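Local coordinates for protein 2-hydroxyhepta-2,4-diene-1, 7-dioateisomerase (Mycobacterium abscessus, PDB 3R6O) that probably isomerises 2-hydroxyhepta-2,4-diene-1,7-dioate as a magnesium-binding member of the fumarylacetoacetate hydrolase (FAH) family, at residues G104-L109 against F132-T137; E160-I165 against G277-T282; L242-E247 against R296-G301. One frame throughout, in Å; residues are numbered along the deposited sequence.

Interaction 1 of 3, residues G104-L109 against F132-T137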
loop_
_atom_site.group_PDB
_atom_site.type_symbol
_atom_site.label_atom_id
_atom_site.label_comp_id
_atom_site.label_asym_id
_atom_site.label_seq_id
_atom_site.Cartn_x
_atom_site.Cartn_y
_atom_site.Cartn_z
ATOM N N GLY A 104 -2.192 2.566 6.642
ATOM C CA GLY A 104 -2.954 2.313 5.405
ATOM C C GLY A 104 -2.053 2.134 4.191
ATOM O O GLY A 104 -2.356 1.352 3.285
ATOM N N GLN A 105 -0.953 2.899 4.152
ATOM C CA GLN A 105 0.040 2.752 3.116
ATOM C C GLN A 105 1.364 3.241 3.637
ATOM O O GLN A 105 1.404 4.100 4.534
ATOM C CB GLN A 105 -0.321 3.495 1.829
ATOM C CG GLN A 105 -0.350 5.019 1.935
ATOM C CD GLN A 105 -1.051 5.706 0.784
ATOM O OE1 GLN A 105 -0.920 5.278 -0.385
ATOM N NE2 GLN A 105 -1.777 6.802 1.094
ATOM N N VAL A 106 2.430 2.689 3.061
ATOM C CA VAL A 106 3.781 3.084 3.430
ATOM C C VAL A 106 4.540 3.551 2.203
ATOM O O VAL A 106 4.811 2.764 1.285
ATOM C CB VAL A 106 4.523 1.936 4.104
ATOM C CG1 VAL A 106 5.944 2.401 4.562
ATOM C CG2 VAL A 106 3.631 1.403 5.282
ATOM N N ILE A 107 4.788 4.851 2.180
ATOM C CA ILE A 107 5.489 5.513 1.097
ATOM C C ILE A 107 6.943 5.660 1.502
ATOM O O ILE A 107 7.235 5.985 2.652
ATOM C CB ILE A 107 4.920 6.915 0.823
ATOM C CG1 ILE A 107 3.418 6.853 0.554
ATOM C CG2 ILE A 107 5.693 7.604 -0.367
ATOM C CD1 ILE A 107 3.013 5.864 -0.420
ATOM N N ALA A 108 7.857 5.397 0.580
ATOM C CA ALA A 108 9.301 5.603 0.818
ATOM C C ALA A 108 9.897 6.428 -0.317
ATOM O O ALA A 108 9.621 6.159 -1.520
ATOM C CB ALA A 108 10.064 4.228 0.920
ATOM N N LEU A 109 10.756 7.378 0.043
ATOM C CA LEU A 109 11.425 8.203 -0.947
ATOM C C LEU A 109 12.844 7.706 -1.233
ATOM O O LEU A 109 13.643 7.494 -0.310
ATOM C CB LEU A 109 11.441 9.646 -0.469
ATOM C CG LEU A 109 10.498 10.628 -1.098
ATOM C CD1 LEU A 109 9.007 10.238 -0.849
ATOM C CD2 LEU A 109 10.916 12.053 -0.513
ATOM N N PHE A 132 8.512 5.453 -3.889
ATOM C CA PHE A 132 8.343 3.996 -3.762
ATOM C C PHE A 132 7.250 3.710 -2.795
ATOM O O PHE A 132 6.883 4.592 -2.005
ATOM C CB PHE A 132 9.597 3.296 -3.222
ATOM C CG PHE A 132 10.804 3.501 -4.076
ATOM C CD1 PHE A 132 10.794 3.067 -5.374
ATOM C CD2 PHE A 132 11.918 4.176 -3.589
ATOM C CE1 PHE A 132 11.905 3.284 -6.234
ATOM C CE2 PHE A 132 13.028 4.407 -4.442
ATOM C CZ PHE A 132 13.006 3.956 -5.755
ATOM N N MET A 133 6.765 2.455 -2.834
ATOM C CA MET A 133 5.803 1.983 -1.863
ATOM C C MET A 133 6.299 0.664 -1.260
ATOM O O MET A 133 6.725 -0.251 -1.982
ATOM C CB MET A 133 4.394 1.847 -2.466
ATOM C CG MET A 133 3.299 2.488 -1.550
ATOM S SD MET A 133 1.657 2.449 -2.223
ATOM C CE MET A 133 1.949 3.181 -3.781
ATOM N N LYS A 134 6.264 0.597 0.069
ATOM C CA LYS A 134 6.462 -0.633 0.834
ATOM C C LYS A 134 5.147 -1.315 1.233
ATOM O O LYS A 134 4.258 -0.661 1.718
ATOM C CB LYS A 134 7.221 -0.308 2.131
ATOM C CG LYS A 134 8.655 0.189 1.784
ATOM C CD LYS A 134 9.500 0.315 3.002
ATOM C CE LYS A 134 10.152 -0.958 3.469
ATOM N NZ LYS A 134 11.396 -1.348 2.659
ATOM N N SER A 135 5.069 -2.636 1.114
ATOM C CA SER A 135 3.893 -3.355 1.585
ATOM C C SER A 135 3.671 -3.047 3.057
ATOM O O SER A 135 4.648 -3.061 3.829
ATOM C CB SER A 135 4.101 -4.849 1.429
ATOM O OG SER A 135 2.995 -5.558 1.905
ATOM N N PRO A 136 2.421 -2.729 3.443
ATOM C CA PRO A 136 2.204 -2.510 4.897
ATOM C C PRO A 136 2.589 -3.712 5.749
ATOM O O PRO A 136 2.880 -3.559 6.950
ATOM C CB PRO A 136 0.685 -2.231 5.014
ATOM C CG PRO A 136 0.245 -1.866 3.683
ATOM C CD PRO A 136 1.186 -2.501 2.665
ATOM N N THR A 137 2.625 -4.905 5.172
ATOM C CA THR A 137 2.971 -6.087 5.993
ATOM C C THR A 137 4.489 -6.267 6.155
ATOM O O THR A 137 4.931 -7.282 6.696
ATOM C CB THR A 137 2.356 -7.359 5.452
ATOM O OG1 THR A 137 2.705 -7.541 4.080
ATOM C CG2 THR A 137 0.799 -7.307 5.621
HETATM O O HOH W 1 1.874 0.777 1.130
#
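Ala-108 and Phe-132 form an antiparallel hydrogen-bonded pair between strands 106-110 and 130-134. Ala-108 N gives a nearly straight bond (173°) to Phe-132 O at 2.9 Å, while Phe-132 N returns a 2.7 Å bond to Ala-108 O. Further along, Lys-134 N reaches Val-106 O at 2.9 Å. Beyond it the strands part, and a water fills the next rung, accepting from Val-106 N and donating to Lys-134 O, each at 2.8 Å.

Side chains alternate between the two faces. On one, Ile-107 and Met-133 form a non-hydrogen-bonded pair; the CD1 tip of Ile-107 bends back to touch Met-133 CG at 3.6 Å, and the same CG lies against Val-106 O (3.2 Å). On the other, Val-106 CG1, anti to its own N (chi1 -177°), meets Lys-134 CB at 3.9 Å, and the Phe-132 ring leans obliquely past Ala-108 O.

The lysine chain then bends at chi3 and chi4 away from the valine and carries NZ to a salt bridge with Asp-189, a magnesium ligand, and to the carbonyl of Lys-214; this second-shell charge probably helps orient the carboxylate. Gln-105 is held by Asp-278 and Ala-273 through NE2 and by Ser-135 of the second subunit through OE1, so this side of the contact borders the second subunit, whose Val-211 also packs on Met-133. Strand 130-134 is the outermost on this side of the chain's large mixed sheet; strand 106-110 separates it from 279-281, helix 261-269 packs on Leu-109, and Val-210 and Lys-214 of helix 210-214 touch Phe-132.

Interaction 2 of 3, residues E160-I165 against G277-T282; sequences EIAVVI and GDIILT. With MG (magnesium ion), chain B.
Thr-282 grips Ile-161 O twice, through its backbone N at 2.9 Å and its hydroxyl OG1 at 2.6 Å. The hydroxyl lies between the backbone N and the carbonyl carbon (chi1 61°), a rotation that turns it to Ile-161 while CG2 also rests near the same oxygen. At this looser end one buried water bridges the strands, accepting from Ile-161 N and donating to Thr-282 OG1.

The middle is closely packed. Val-163 and Ile-280 exchange two backbone bonds, the one from Ile-280 N to Val-163 O being nearly straight (173°), and their side chains run alongside each other in the same direction, with CG2 of the valine 4.0 Å from CB of the isoleucine. On the opposite face the Ala-162 methyl rests on Ile-279 CG2 (3.8 Å) and, less closely, on Leu-281 CD1. Toward the far end, Ile-165 bonds through N to Asp-278 O and through O to Gly-277 N, and its CD1 makes a longer contact with Ile-280 CD1.

Glu-160 lies roughly perpendicular to Leu-281, its OE1 3.3 Å from Leu-281 CB. OE1 accepts from Gly-283 N, while OE2 binds magnesium at 2.3 Å. Magnesium held by acidic side chains of neighbouring strands, here Glu-160 and Asp-189, is as expected of the FAH family; Glu-158 is a further magnesium-binding residue, not bound to the metal in this chain.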
loop_
_atom_site.group_PDB
_atom_site.type_symbol
_atom_site.label_atom_id
_atom_site.label_comp_id
_atom_site.label_asym_id
_atom_site.label_seq_id
_atom_site.Cartn_x
_atom_site.Cartn_y
_atom_site.Cartn_z
ATOM N N GLU A 160 16.187 5.925 7.835
ATOM C CA GLU A 160 15.396 7.069 7.393
ATOM C C GLU A 160 14.565 7.599 8.547
ATOM O O GLU A 160 14.218 6.866 9.473
ATOM C CB GLU A 160 14.485 6.646 6.221
ATOM C CG GLU A 160 15.205 5.816 5.176
ATOM C CD GLU A 160 14.589 5.779 3.806
ATOM O OE1 GLU A 160 13.619 6.508 3.490
ATOM O OE2 GLU A 160 15.102 4.983 3.016
ATOM N N ILE A 161 14.214 8.869 8.449
ATOM C CA ILE A 161 13.242 9.444 9.321
ATOM C C ILE A 161 11.850 9.366 8.602
ATOM O O ILE A 161 11.696 9.804 7.434
ATOM C CB ILE A 161 13.616 10.907 9.715
ATOM C CG1 ILE A 161 15.037 11.015 10.311
ATOM C CG2 ILE A 161 12.587 11.470 10.714
ATOM C CD1 ILE A 161 15.365 10.042 11.467
ATOM N N ALA A 162 10.879 8.804 9.296
ATOM C CA ALA A 162 9.494 8.717 8.820
ATOM C C ALA A 162 8.635 9.775 9.464
ATOM O O ALA A 162 8.774 10.060 10.661
ATOM C CB ALA A 162 8.878 7.321 9.127
ATOM N N VAL A 163 7.711 10.320 8.687
ATOM C CA VAL A 163 6.600 11.070 9.268
ATOM C C VAL A 163 5.356 10.218 9.146
ATOM O O VAL A 163 5.170 9.428 8.179
ATOM C CB VAL A 163 6.328 12.454 8.636
ATOM C CG1 VAL A 163 7.460 13.390 8.956
ATOM C CG2 VAL A 163 6.116 12.350 7.153
ATOM N N VAL A 164 4.511 10.407 10.139
ATOM C CA VAL A 164 3.252 9.791 10.227
ATOM C C VAL A 164 2.154 10.844 10.049
ATOM O O VAL A 164 2.139 11.861 10.746
ATOM C CB VAL A 164 3.080 9.133 11.600
ATOM C CG1 VAL A 164 1.719 8.528 11.684
ATOM C CG2 VAL A 164 4.153 8.058 11.841
ATOM N N ILE A 165 1.186 10.543 9.194
ATOM C CA ILE A 165 0.152 11.499 8.831
ATOM C C ILE A 165 -0.930 11.469 9.898
ATOM O O ILE A 165 -1.326 10.395 10.384
ATOM C CB ILE A 165 -0.467 11.139 7.458
ATOM C CG1 ILE A 165 0.582 11.150 6.345
ATOM C CG2 ILE A 165 -1.597 12.040 7.088
ATOM C CD1 ILE A 165 1.312 12.488 6.155
ATOM N N GLY A 277 -2.621 7.812 9.759
ATOM C CA GLY A 277 -1.964 6.548 9.985
ATOM C C GLY A 277 -1.011 6.157 8.890
ATOM O O GLY A 277 -0.221 5.247 9.084
ATOM N N ASP A 278 -1.052 6.870 7.760
ATOM C CA ASP A 278 -0.100 6.645 6.675
ATOM C C ASP A 278 1.292 7.066 7.147
ATOM O O ASP A 278 1.442 7.960 8.000
ATOM C CB ASP A 278 -0.452 7.424 5.415
ATOM C CG ASP A 278 -1.652 6.871 4.669
ATOM O OD1 ASP A 278 -2.168 5.775 4.969
ATOM O OD2 ASP A 278 -2.072 7.556 3.736
ATOM N N ILE A 279 2.299 6.381 6.623
ATOM C CA ILE A 279 3.706 6.623 6.968
ATOM C C ILE A 279 4.465 7.003 5.712
ATOM O O ILE A 279 4.301 6.346 4.668
ATOM C CB ILE A 279 4.358 5.337 7.509
ATOM C CG1 ILE A 279 3.720 4.959 8.862
ATOM C CG2 ILE A 279 5.895 5.456 7.691
ATOM C CD1 ILE A 279 4.250 3.634 9.347
ATOM N N ILE A 280 5.288 8.049 5.809
ATOM C CA ILE A 280 6.246 8.390 4.737
ATOM C C ILE A 280 7.690 8.305 5.261
ATOM O O ILE A 280 8.044 9.029 6.192
ATOM C CB ILE A 280 5.975 9.810 4.131
ATOM C CG1 ILE A 280 4.518 9.961 3.642
ATOM C CG2 ILE A 280 6.885 10.045 2.927
ATOM C CD1 ILE A 280 4.122 11.477 3.367
ATOM N N LEU A 281 8.506 7.424 4.672
ATOM C CA LEU A 281 9.940 7.387 4.912
ATOM C C LEU A 281 10.591 8.435 3.999
ATOM O O LEU A 281 10.389 8.417 2.769
ATOM C CB LEU A 281 10.537 6.002 4.629
ATOM C CG LEU A 281 10.428 4.936 5.725
ATOM C CD1 LEU A 281 9.022 4.691 5.977
ATOM C CD2 LEU A 281 11.196 3.623 5.251
ATOM N N THR A 282 11.362 9.332 4.595
ATOM C CA THR A 282 11.757 10.547 3.890
ATOM C C THR A 282 13.112 10.474 3.205
ATOM O O THR A 282 13.598 11.486 2.747
ATOM C CB THR A 282 11.690 11.780 4.786
ATOM O OG1 THR A 282 12.585 11.640 5.903
ATOM C CG2 THR A 282 10.231 11.995 5.257
HETATM MG MG MG B . 14.475 4.630 0.789
HETATM O O HOH W 2 15.157 10.739 6.199
#

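Interaction 3 of 3, residues L242-E247 against R296-G301; sequences LRINGE and RYLRPG
Glu-247 and Arg-296 form the charged part of the contact, a two-pronged salt bridge in which the guanidinium presents its NH1-NH2 end. NH2 meets Glu-247 OE1 on the syn side but tilted out of the carboxylate plane, and NH1 meets OE2 from above that plane, both at 3.0 Å. The two planes are turned 55° apart, so the grip is twisted rather than coplanar. An extended glutamate chain, with CG anti to the backbone N (chi1 -177°), carries the carboxylate across to the arginine.

Apolar contact is confined to Ile-244 and Leu-298, whose side chains meet nearly at right angles with CD1 of the isoleucine 3.6 Å from CD2 of the leucine; Tyr-157 packs against both.

One water bridges Asn-245 ND2 (2.8 Å) and, weakly, Arg-299 NH2. Asp-302 OD1 forms a salt bridge with Arg-299 NH2 and accepts a hydrogen bond from Asn-245 ND2, and Val-303 N bonds to Asn-245 OD1.

Between Ile-244 and Glu-247 runs a type I' turn, closed by two backbone bonds and braced by Arg-243 NH1 on Gly-246 O. It is the tight reverse turn of a beta hairpin, joining strands 239-244 and 247-253, against which the loop leading into strand 303-308 is fastened.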
loop_
_atom_site.group_PDB
_atom_site.type_symbol
_atom_site.label_atom_id
_atom_site.label_comp_id
_atom_site.label_asym_id
_atom_site.label_seq_id
_atom_site.Cartn_x
_atom_site.Cartn_y
_atom_site.Cartn_z
ATOM N N LEU A 242 23.349 5.025 11.776
ATOM C CA LEU A 242 23.213 3.596 11.748
ATOM C C LEU A 242 24.595 2.931 11.803
ATOM O O LEU A 242 25.528 3.347 11.091
ATOM C CB LEU A 242 22.453 3.200 10.477
ATOM C CG LEU A 242 22.162 1.716 10.270
ATOM C CD1 LEU A 242 20.817 1.481 9.522
ATOM C CD2 LEU A 242 23.342 0.985 9.544
ATOM N N ARG A 243 24.712 1.943 12.691
ATOM C CA ARG A 243 25.887 1.141 12.896
ATOM C C ARG A 243 25.506 -0.316 12.698
ATOM O O ARG A 243 24.364 -0.698 12.874
ATOM C CB ARG A 243 26.455 1.287 14.326
ATOM C CG ARG A 243 26.672 2.697 14.740
ATOM C CD ARG A 243 27.253 2.837 16.146
ATOM N NE ARG A 243 27.696 4.211 16.358
ATOM C CZ ARG A 243 28.942 4.663 16.194
ATOM N NH1 ARG A 243 29.961 3.853 15.857
ATOM N NH2 ARG A 243 29.175 5.947 16.399
ATOM N N ILE A 244 26.491 -1.124 12.355
ATOM C CA ILE A 244 26.340 -2.568 12.280
ATOM C C ILE A 244 27.469 -3.173 13.081
ATOM O O ILE A 244 28.630 -2.885 12.818
ATOM C CB ILE A 244 26.348 -3.060 10.856
ATOM C CG1 ILE A 244 25.061 -2.602 10.150
ATOM C CG2 ILE A 244 26.471 -4.643 10.840
ATOM C CD1 ILE A 244 25.042 -2.911 8.627
ATOM N N ASN A 245 27.094 -3.948 14.112
ATOM C CA ASN A 245 28.027 -4.452 15.103
ATOM C C ASN A 245 28.926 -3.358 15.674
ATOM O O ASN A 245 30.100 -3.573 15.878
ATOM C CB ASN A 245 28.850 -5.600 14.481
ATOM C CG ASN A 245 27.980 -6.593 13.748
ATOM O OD1 ASN A 245 26.842 -6.905 14.188
ATOM N ND2 ASN A 245 28.466 -7.079 12.607
ATOM N N GLY A 246 28.356 -2.172 15.932
ATOM C CA GLY A 246 29.090 -1.101 16.567
ATOM C C GLY A 246 29.810 -0.198 15.578
ATOM O O GLY A 246 30.199 0.916 15.930
ATOM N N GLU A 247 30.019 -0.671 14.355
ATOM C CA GLU A 247 30.695 0.138 13.327
ATOM C C GLU A 247 29.753 1.118 12.618
ATOM O O GLU A 247 28.670 0.723 12.116
ATOM C CB GLU A 247 31.311 -0.765 12.296
ATOM C CG GLU A 247 32.080 -0.043 11.231
ATOM C CD GLU A 247 32.622 -1.002 10.212
ATOM O OE1 GLU A 247 32.280 -2.223 10.289
ATOM O OE2 GLU A 247 33.370 -0.529 9.323
ATOM N N ARG A 296 28.752 -4.156 1.261
ATOM C CA ARG A 296 28.682 -4.324 2.716
ATOM C C ARG A 296 27.234 -4.629 3.118
ATOM O O ARG A 296 26.720 -4.058 4.087
ATOM C CB ARG A 296 29.169 -3.069 3.442
ATOM C CG ARG A 296 30.537 -2.537 2.988
ATOM C CD ARG A 296 31.125 -1.655 4.076
ATOM N NE ARG A 296 31.444 -2.509 5.222
ATOM C CZ ARG A 296 31.881 -2.064 6.397
ATOM N NH1 ARG A 296 32.073 -0.736 6.613
ATOM N NH2 ARG A 296 32.127 -2.940 7.358
ATOM N N TYR A 297 26.612 -5.529 2.352
ATOM C CA TYR A 297 25.244 -5.979 2.564
ATOM C C TYR A 297 25.126 -6.727 3.909
ATOM O O TYR A 297 26.120 -7.116 4.513
ATOM C CB TYR A 297 24.724 -6.844 1.398
ATOM C CG TYR A 297 24.646 -6.148 0.037
ATOM C CD1 TYR A 297 23.867 -5.028 -0.140
ATOM C CD2 TYR A 297 25.286 -6.677 -1.091
ATOM C CE1 TYR A 297 23.771 -4.399 -1.357
ATOM C CE2 TYR A 297 25.194 -6.050 -2.346
ATOM C CZ TYR A 297 24.425 -4.916 -2.469
ATOM O OH TYR A 297 24.329 -4.256 -3.683
ATOM N N LEU A 298 23.899 -6.802 4.425
ATOM C CA LEU A 298 23.617 -7.444 5.697
ATOM C C LEU A 298 23.998 -8.925 5.609
ATOM O O LEU A 298 23.715 -9.584 4.616
ATOM C CB LEU A 298 22.157 -7.266 6.067
ATOM C CG LEU A 298 21.717 -5.800 6.198
ATOM C CD1 LEU A 298 20.159 -5.656 6.454
ATOM C CD2 LEU A 298 22.539 -5.137 7.295
ATOM N N ARG A 299 24.686 -9.395 6.642
ATOM C CA ARG A 299 25.184 -10.763 6.748
ATOM C C ARG A 299 24.443 -11.438 7.900
ATOM O O ARG A 299 24.037 -10.775 8.836
ATOM C CB ARG A 299 26.670 -10.741 7.052
ATOM C CG ARG A 299 27.544 -10.096 5.936
ATOM C CD ARG A 299 28.927 -9.703 6.484
ATOM N NE ARG A 299 28.828 -8.661 7.519
ATOM C CZ ARG A 299 29.845 -7.979 8.050
ATOM N NH1 ARG A 299 31.119 -8.158 7.656
ATOM N NH2 ARG A 299 29.574 -7.063 8.976
ATOM N N PRO A 300 24.228 -12.754 7.817
ATOM C CA PRO A 300 23.704 -13.477 8.993
ATOM C C PRO A 300 24.498 -13.220 10.284
ATOM O O PRO A 300 25.736 -13.324 10.321
ATOM C CB PRO A 300 23.773 -14.937 8.561
ATOM C CG PRO A 300 24.825 -14.957 7.492
ATOM C CD PRO A 300 24.683 -13.670 6.760
ATOM N N GLY A 301 23.791 -12.849 11.344
ATOM C CA GLY A 301 24.430 -12.512 12.589
ATOM C C GLY A 301 24.852 -11.053 12.778
ATOM O O GLY A 301 25.231 -10.670 13.888
HETATM O O HOH W 3 30.919 -6.097 11.618
#

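In the fold
From the N terminus, interaction 1 comes first, closing the loop between strands 106-110 and 130-134 at one edge of the large mixed sheet. Interaction 2 opens only afterwards, bringing 277-282 back onto 160-165 over more than a hundred residues. Its strand 279-281 lies between 106-110 and 155-165, so the two contacts are consecutive parts of one sheet, directly bonded where Ile-107 O faces Leu-281 N, with magnesium beside both. Interaction 3 starts within the span of interaction 2 and ends beyond it, so the two cross along the chain. Its first segment lies on the separate sheet containing strand 239-244, and its second is the loop leading into strand 303-308; its centre is about 24 Å from each of the others.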